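Long-range contacts in lipoprotein (Colwellia psychrerythraea, PDB 3O0Y), which is a putative lipoprotein of unknown function whose family belongs to a clan of metallopeptidase-like proteins, so that a hydrolytic role is possible but unproven: residues E501-V506 with E530-A535; R507-T512 with I525-E530. All blocks are in the same frame, centred on the assembly; numbering follows the deposited sequence.

Interaction 1 (E501-V506 with E530-A535). With SO4 (sulfate ion), chain D.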
loop_
_atom_site.group_PDB
_atom_site.type_symbol
_atom_site.label_atom_id
_atom_site.label_comp_id
_atom_site.label_asym_id
_atom_site.label_seq_id
_atom_site.Cartn_x
_atom_site.Cartn_y
_atom_site.Cartn_z
ATOM N N GLU A 501 7.482 -11.843 -10.494
ATOM C CA GLU A 501 8.196 -12.433 -9.338
ATOM C C GLU A 501 9.649 -11.944 -9.293
ATOM O O GLU A 501 10.183 -11.534 -8.242
ATOM C CB GLU A 501 8.108 -13.934 -9.379
ATOM C CG GLU A 501 8.609 -14.543 -8.055
ATOM C CD GLU A 501 8.784 -16.040 -8.090
ATOM O OE1 GLU A 501 8.249 -16.720 -9.013
ATOM O OE2 GLU A 501 9.373 -16.568 -7.094
ATOM N N LEU A 502 10.254 -11.979 -10.487
ATOM C CA LEU A 502 11.602 -11.469 -10.731
ATOM C C LEU A 502 11.683 -10.025 -10.312
ATOM O O LEU A 502 12.637 -9.642 -9.624
ATOM C CB LEU A 502 11.958 -11.624 -12.207
ATOM C CG LEU A 502 13.366 -11.070 -12.543
ATOM C CD1 LEU A 502 14.522 -11.721 -11.766
ATOM C CD2 LEU A 502 13.568 -11.269 -14.074
ATOM N N PHE A 503 10.650 -9.234 -10.620
ATOM C CA PHE A 503 10.664 -7.814 -10.284
ATOM C C PHE A 503 10.761 -7.656 -8.767
ATOM O O PHE A 503 11.469 -6.777 -8.274
ATOM C CB PHE A 503 9.391 -7.176 -10.866
ATOM C CG PHE A 503 9.425 -5.694 -10.884
ATOM C CD1 PHE A 503 9.973 -5.043 -11.952
ATOM C CD2 PHE A 503 8.954 -4.969 -9.825
ATOM C CE1 PHE A 503 10.037 -3.607 -11.995
ATOM C CE2 PHE A 503 9.008 -3.545 -9.845
ATOM C CZ PHE A 503 9.536 -2.884 -10.937
ATOM N N ARG A 504 10.038 -8.486 -8.038
ATOM C CA ARG A 504 10.025 -8.398 -6.612
ATOM C C ARG A 504 11.321 -8.943 -5.961
ATOM O O ARG A 504 11.711 -8.491 -4.896
ATOM C CB ARG A 504 8.781 -9.018 -6.022
ATOM C CG ARG A 504 7.621 -8.069 -6.006
ATOM C CD ARG A 504 6.613 -8.418 -6.923
ATOM N NE ARG A 504 5.593 -7.366 -7.142
ATOM C CZ ARG A 504 5.310 -6.877 -8.309
ATOM N NH1 ARG A 504 6.041 -7.239 -9.389
ATOM N NH2 ARG A 504 4.353 -5.955 -8.400
ATOM N N ALA A 505 12.017 -9.857 -6.616
ATOM C CA ALA A 505 13.346 -10.271 -6.190
ATOM C C ALA A 505 14.333 -9.121 -6.415
ATOM O O ALA A 505 15.166 -8.807 -5.525
ATOM C CB ALA A 505 13.724 -11.543 -6.949
ATOM N N VAL A 506 14.244 -8.481 -7.572
ATOM C CA VAL A 506 15.065 -7.284 -7.821
ATOM C C VAL A 506 14.887 -6.239 -6.739
ATOM O O VAL A 506 15.867 -5.560 -6.349
ATOM C CB VAL A 506 14.836 -6.719 -9.249
ATOM C CG1 VAL A 506 15.497 -5.349 -9.458
ATOM C CG2 VAL A 506 15.393 -7.732 -10.295
ATOM N N GLU A 530 17.989 -3.612 -16.607
ATOM C CA GLU A 530 18.726 -4.726 -17.229
ATOM C C GLU A 530 18.203 -6.086 -16.784
ATOM O O GLU A 530 18.119 -6.984 -17.610
ATOM C CB GLU A 530 20.203 -4.699 -16.932
ATOM C CG GLU A 530 20.935 -3.572 -17.619
ATOM C CD GLU A 530 22.341 -3.363 -17.072
ATOM O OE1 GLU A 530 22.852 -4.285 -16.382
ATOM O OE2 GLU A 530 22.934 -2.282 -17.345
ATOM N N GLN A 531 17.802 -6.212 -15.515
ATOM C CA GLN A 531 17.453 -7.511 -15.009
ATOM C C GLN A 531 16.010 -7.852 -15.408
ATOM O O GLN A 531 15.694 -9.031 -15.656
ATOM C CB GLN A 531 17.624 -7.566 -13.465
ATOM C CG GLN A 531 19.032 -7.576 -12.988
ATOM C CD GLN A 531 19.901 -8.670 -13.561
ATOM O OE1 GLN A 531 19.496 -9.832 -13.664
ATOM N NE2 GLN A 531 21.100 -8.286 -13.982
ATOM N N THR A 532 15.126 -6.849 -15.486
ATOM C CA THR A 532 13.701 -7.139 -15.626
ATOM C C THR A 532 13.064 -6.920 -16.993
ATOM O O THR A 532 11.956 -7.451 -17.254
ATOM C CB THR A 532 12.845 -6.324 -14.668
ATOM O OG1 THR A 532 12.912 -4.957 -15.056
ATOM C CG2 THR A 532 13.307 -6.491 -13.238
ATOM N N GLY A 533 13.721 -6.212 -17.885
ATOM C CA GLY A 533 13.027 -5.899 -19.138
ATOM C C GLY A 533 11.879 -4.901 -18.943
ATOM O O GLY A 533 10.956 -4.778 -19.783
ATOM N N THR A 534 11.910 -4.163 -17.835
ATOM C CA THR A 534 10.903 -3.127 -17.628
ATOM C C THR A 534 11.356 -1.820 -18.258
ATOM O O THR A 534 12.535 -1.479 -18.214
ATOM C CB THR A 534 10.622 -2.953 -16.131
ATOM O OG1 THR A 534 10.219 -4.221 -15.638
ATOM C CG2 THR A 534 9.486 -1.923 -15.868
ATOM N N ALA A 535 10.392 -1.066 -18.775
ATOM C CA ALA A 535 10.691 0.230 -19.420
ATOM C C ALA A 535 11.303 1.239 -18.447
ATOM O O ALA A 535 10.905 1.344 -17.263
ATOM C CB ALA A 535 9.405 0.816 -20.086
HETATM S S SO4 D . 3.145 -3.141 -6.060
HETATM O O1 SO4 D . 3.826 -4.449 -6.253
HETATM O O2 SO4 D . 2.036 -3.080 -6.953
HETATM O O3 SO4 D . 2.566 -2.996 -4.702
HETATM O O4 SO4 D . 4.092 -2.061 -6.136
#

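Interaction 2 (R507-T512 with I525-E530). With SO4 (sulfate ion), chain D.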
loop_
_atom_site.group_PDB
_atom_site.type_symbol
_atom_site.label_atom_id
_atom_site.label_comp_id
_atom_site.label_asym_id
_atom_site.label_seq_id
_atom_site.Cartn_x
_atom_site.Cartn_y
_atom_site.Cartn_z
ATOM N N ARG A 507 13.642 -6.058 -6.250
ATOM C CA ARG A 507 13.364 -5.144 -5.168
ATOM C C ARG A 507 14.217 -5.403 -3.941
ATOM O O ARG A 507 14.710 -4.456 -3.335
ATOM C CB ARG A 507 11.885 -5.160 -4.793
ATOM C CG ARG A 507 11.038 -4.399 -5.727
ATOM C CD ARG A 507 9.568 -4.356 -5.288
ATOM N NE ARG A 507 8.800 -3.391 -6.058
ATOM C CZ ARG A 507 7.465 -3.403 -6.172
ATOM N NH1 ARG A 507 6.726 -4.284 -5.498
ATOM N NH2 ARG A 507 6.858 -2.499 -6.949
ATOM N N LEU A 508 14.456 -6.649 -3.592
ATOM C CA LEU A 508 15.349 -6.964 -2.435
ATOM C C LEU A 508 16.763 -6.422 -2.678
ATOM O O LEU A 508 17.457 -5.852 -1.783
ATOM C CB LEU A 508 15.433 -8.475 -2.220
ATOM C CG LEU A 508 14.133 -9.172 -1.786
ATOM C CD1 LEU A 508 14.575 -10.615 -1.458
ATOM C CD2 LEU A 508 13.472 -8.479 -0.554
ATOM N N VAL A 509 17.217 -6.572 -3.923
ATOM C CA VAL A 509 18.556 -6.165 -4.283
ATOM C C VAL A 509 18.706 -4.631 -4.293
ATOM O O VAL A 509 19.682 -4.034 -3.738
ATOM C CB VAL A 509 18.961 -6.719 -5.641
ATOM C CG1 VAL A 509 20.381 -6.243 -5.975
ATOM C CG2 VAL A 509 18.947 -8.252 -5.680
ATOM N N VAL A 510 17.752 -3.960 -4.950
ATOM C CA VAL A 510 17.871 -2.508 -5.131
ATOM C C VAL A 510 17.519 -1.700 -3.843
ATOM O O VAL A 510 18.089 -0.610 -3.618
ATOM C CB VAL A 510 17.074 -1.944 -6.373
ATOM C CG1 VAL A 510 17.654 -2.542 -7.719
ATOM C CG2 VAL A 510 15.593 -2.159 -6.244
ATOM N N ASP A 511 16.587 -2.182 -3.013
ATOM C CA ASP A 511 16.247 -1.396 -1.808
ATOM C C ASP A 511 17.403 -1.482 -0.831
ATOM O O ASP A 511 17.857 -0.455 -0.317
ATOM C CB ASP A 511 14.942 -1.917 -1.195
ATOM C CG ASP A 511 14.434 -1.057 -0.061
ATOM O OD1 ASP A 511 13.799 -0.030 -0.344
ATOM O OD2 ASP A 511 14.738 -1.392 1.100
ATOM N N THR A 512 17.937 -2.697 -0.638
ATOM C CA THR A 512 19.142 -2.834 0.219
ATOM C C THR A 512 20.351 -2.128 -0.456
ATOM O O THR A 512 21.223 -1.576 0.205
ATOM C CB THR A 512 19.474 -4.271 0.507
ATOM O OG1 THR A 512 19.594 -5.043 -0.718
ATOM C CG2 THR A 512 18.408 -4.947 1.361
ATOM N N ILE A 525 18.605 2.178 -11.082
ATOM C CA ILE A 525 17.792 2.185 -12.321
ATOM C C ILE A 525 18.383 1.214 -13.376
ATOM O O ILE A 525 17.668 0.376 -13.949
ATOM C CB ILE A 525 17.714 3.615 -12.929
ATOM C CG1 ILE A 525 16.889 4.541 -12.034
ATOM C CG2 ILE A 525 17.076 3.581 -14.364
ATOM C CD1 ILE A 525 17.019 5.970 -12.298
ATOM N N SER A 526 19.682 1.335 -13.605
ATOM C CA SER A 526 20.372 0.513 -14.613
ATOM C C SER A 526 20.204 -0.952 -14.284
ATOM O O SER A 526 19.802 -1.745 -15.135
ATOM C CB SER A 526 21.871 0.824 -14.652
ATOM O OG SER A 526 22.068 2.143 -15.126
ATOM N N TYR A 527 20.418 -1.320 -13.009
ATOM C CA TYR A 527 20.328 -2.747 -12.604
ATOM C C TYR A 527 18.909 -3.250 -12.872
ATOM O O TYR A 527 18.703 -4.344 -13.434
ATOM C CB TYR A 527 20.723 -2.904 -11.104
ATOM C CG TYR A 527 20.665 -4.321 -10.591
ATOM C CD1 TYR A 527 21.625 -5.277 -10.931
ATOM C CD2 TYR A 527 19.526 -4.788 -9.926
ATOM C CE1 TYR A 527 21.548 -6.598 -10.436
ATOM C CE2 TYR A 527 19.398 -6.096 -9.587
ATOM C CZ TYR A 527 20.384 -6.989 -9.801
ATOM O OH TYR A 527 20.206 -8.268 -9.361
ATOM N N MET A 528 17.920 -2.514 -12.349
ATOM C CA MET A 528 16.546 -2.991 -12.436
ATOM C C MET A 528 16.084 -3.105 -13.918
ATOM O O MET A 528 15.368 -4.067 -14.306
ATOM C CB MET A 528 15.575 -2.110 -11.621
ATOM C CG MET A 528 14.099 -2.455 -11.760
ATOM S SD MET A 528 13.019 -1.574 -10.434
ATOM C CE MET A 528 12.786 -2.765 -9.324
ATOM N N SER A 529 16.431 -2.116 -14.717
ATOM C CA SER A 529 16.116 -2.171 -16.138
ATOM C C SER A 529 16.695 -3.419 -16.809
ATOM O O SER A 529 15.932 -4.202 -17.453
ATOM C CB SER A 529 16.713 -0.946 -16.851
ATOM O OG SER A 529 15.926 0.105 -16.510
ATOM N N GLU A 530 17.989 -3.612 -16.607
ATOM C CA GLU A 530 18.726 -4.726 -17.229
ATOM C C GLU A 530 18.203 -6.086 -16.784
ATOM O O GLU A 530 18.119 -6.984 -17.610
ATOM C CB GLU A 530 20.203 -4.699 -16.932
ATOM C CG GLU A 530 20.935 -3.572 -17.619
ATOM C CD GLU A 530 22.341 -3.363 -17.072
ATOM O OE1 GLU A 530 22.852 -4.285 -16.382
ATOM O OE2 GLU A 530 22.934 -2.282 -17.345
HETATM S S SO4 D . 3.145 -3.141 -6.060
HETATM O O1 SO4 D . 3.826 -4.449 -6.253
HETATM O O2 SO4 D . 2.036 -3.080 -6.953
HETATM O O3 SO4 D . 2.566 -2.996 -4.702
HETATM O O4 SO4 D . 4.092 -2.061 -6.136
#

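Interaction 1 (E501-V506 with E530-A535)
Thr532 meets Phe503 and Val506 with a single methyl group, and the contact is built round that point. Its CG2 lies 3.8 Å from Val506 CG2 and 3.9 Å from Phe503 CD1, reaching the aromatic ring obliquely. With CG anti to the backbone N (chi1 -166°), the Phe503 ring swings past Thr532 and offers its edge to Thr534, whose OG1 sits near the ring plane, 3.7 Å from Phe503 CE1. Phe503 and Thr534 meet nearly perpendicular. Val506 CG2 also rests on Gln531 CB, while Leu502 CD2 comes to 3.5 Å from the Gln531 carbonyl O, a van der Waals approach.

No hydrogen bond spans the two segments. The polar side of Thr532 is engaged within its own helix end and the turn after it: OG1 accepts from Thr534 N at 3.1 Å, forming an ST turn, and is also hydrogen-bonded to Met528 O. Gly533, with positive phi, takes the chain out of the helix. From another side of helix 491-515 Arg504, its chain bent at chi2, donates from NH2 to sulfate O1 at 2.7 Å, the oxygen lying at the guanidinium edge.

The contact thus joins the middle of helix 491-515 to the C-terminal end of helix 521-532 and the turn into helix 536-548. Helix 302-326 packs on Leu502, Val506 and Gln531, whereas Glu542 and Tyr546 of helix 536-548 lie against Phe503.

Interaction 2 (R507-T512 with I525-E530)
An antiparallel pair of helices, joined through a short connection, brings Val509 and Val510 of helix 491-515 against Tyr527 and Met528 of helix 521-532. The segment axes run at 175° to each other and approach to 10.2 Å, so the gap is bridged by side chains. Tyr527 extends its ring from a CG anti to the backbone N (chi1 -180°), bringing its CD2 and CE2 atoms against the two valines: CE2 is 3.7 Å from Val509 CG1, and CD2 is 3.7 Å from Val510 CG1. Both methyls approach the ring obliquely, although the Val509 side chain as a whole stands nearly square to the tyrosine. Trp519 packs edge-to-face with the same ring. Met528 reaches in with its terminal methyl, CE, which lies 4.2 Å from Val510 CG2 and touches the aliphatic stem of Arg507 at CG, 4.3 Å away.

Beyond that stem, Arg507 stretches out straight along its CD and presents its guanidinium edge to a sulfate ion, whose sulfur lies in the guanidinium plane. NH1 donates to sulfate O1 at 3.0 Å with a fairly straight bond (165°), and NH2 to O4 at 2.9 Å. Tyr546 OH holds NE, while Glu542 forms a salt bridge with NH2. Were Arg507 cut back to an alanine, the sulfate would probably lose this two-pronged grip, Glu542 a charged partner and Met528 CE a neighbour.

The chemistry is therefore divided along one side chain: the aliphatic stem of Arg507 touches the Met528 methyl, and its charged end meets an anion. The sulfate probably came from the crystallisation liquor; its presence is consistent with a site that can hold an anion, without identifying a natural ligand.

How the interactions relate
Interactions 1 and 2 are successive levels of one helix pair, interaction 1 running on into the turn after helix 521-532, with centres about 8 Å apart and Glu530 common to both. Met528 joins them: its CE lies 3.6 Å from Phe503 CZ and 3.7 Å from Val506 CG1, making the apolar seam continuous. Tyr527 CE2 adds a looser contact, 4.0 Å from Val506 CG1. About one turn apart on helix 491-515, Arg504 and Arg507 converge on the same sulfate oxygen, O1. Arg545 and Tyr556 also bind the ion. The pair illustrates how one helix can pack against a neighbour while its arginines reach an anion site, Arg507 taking part in both.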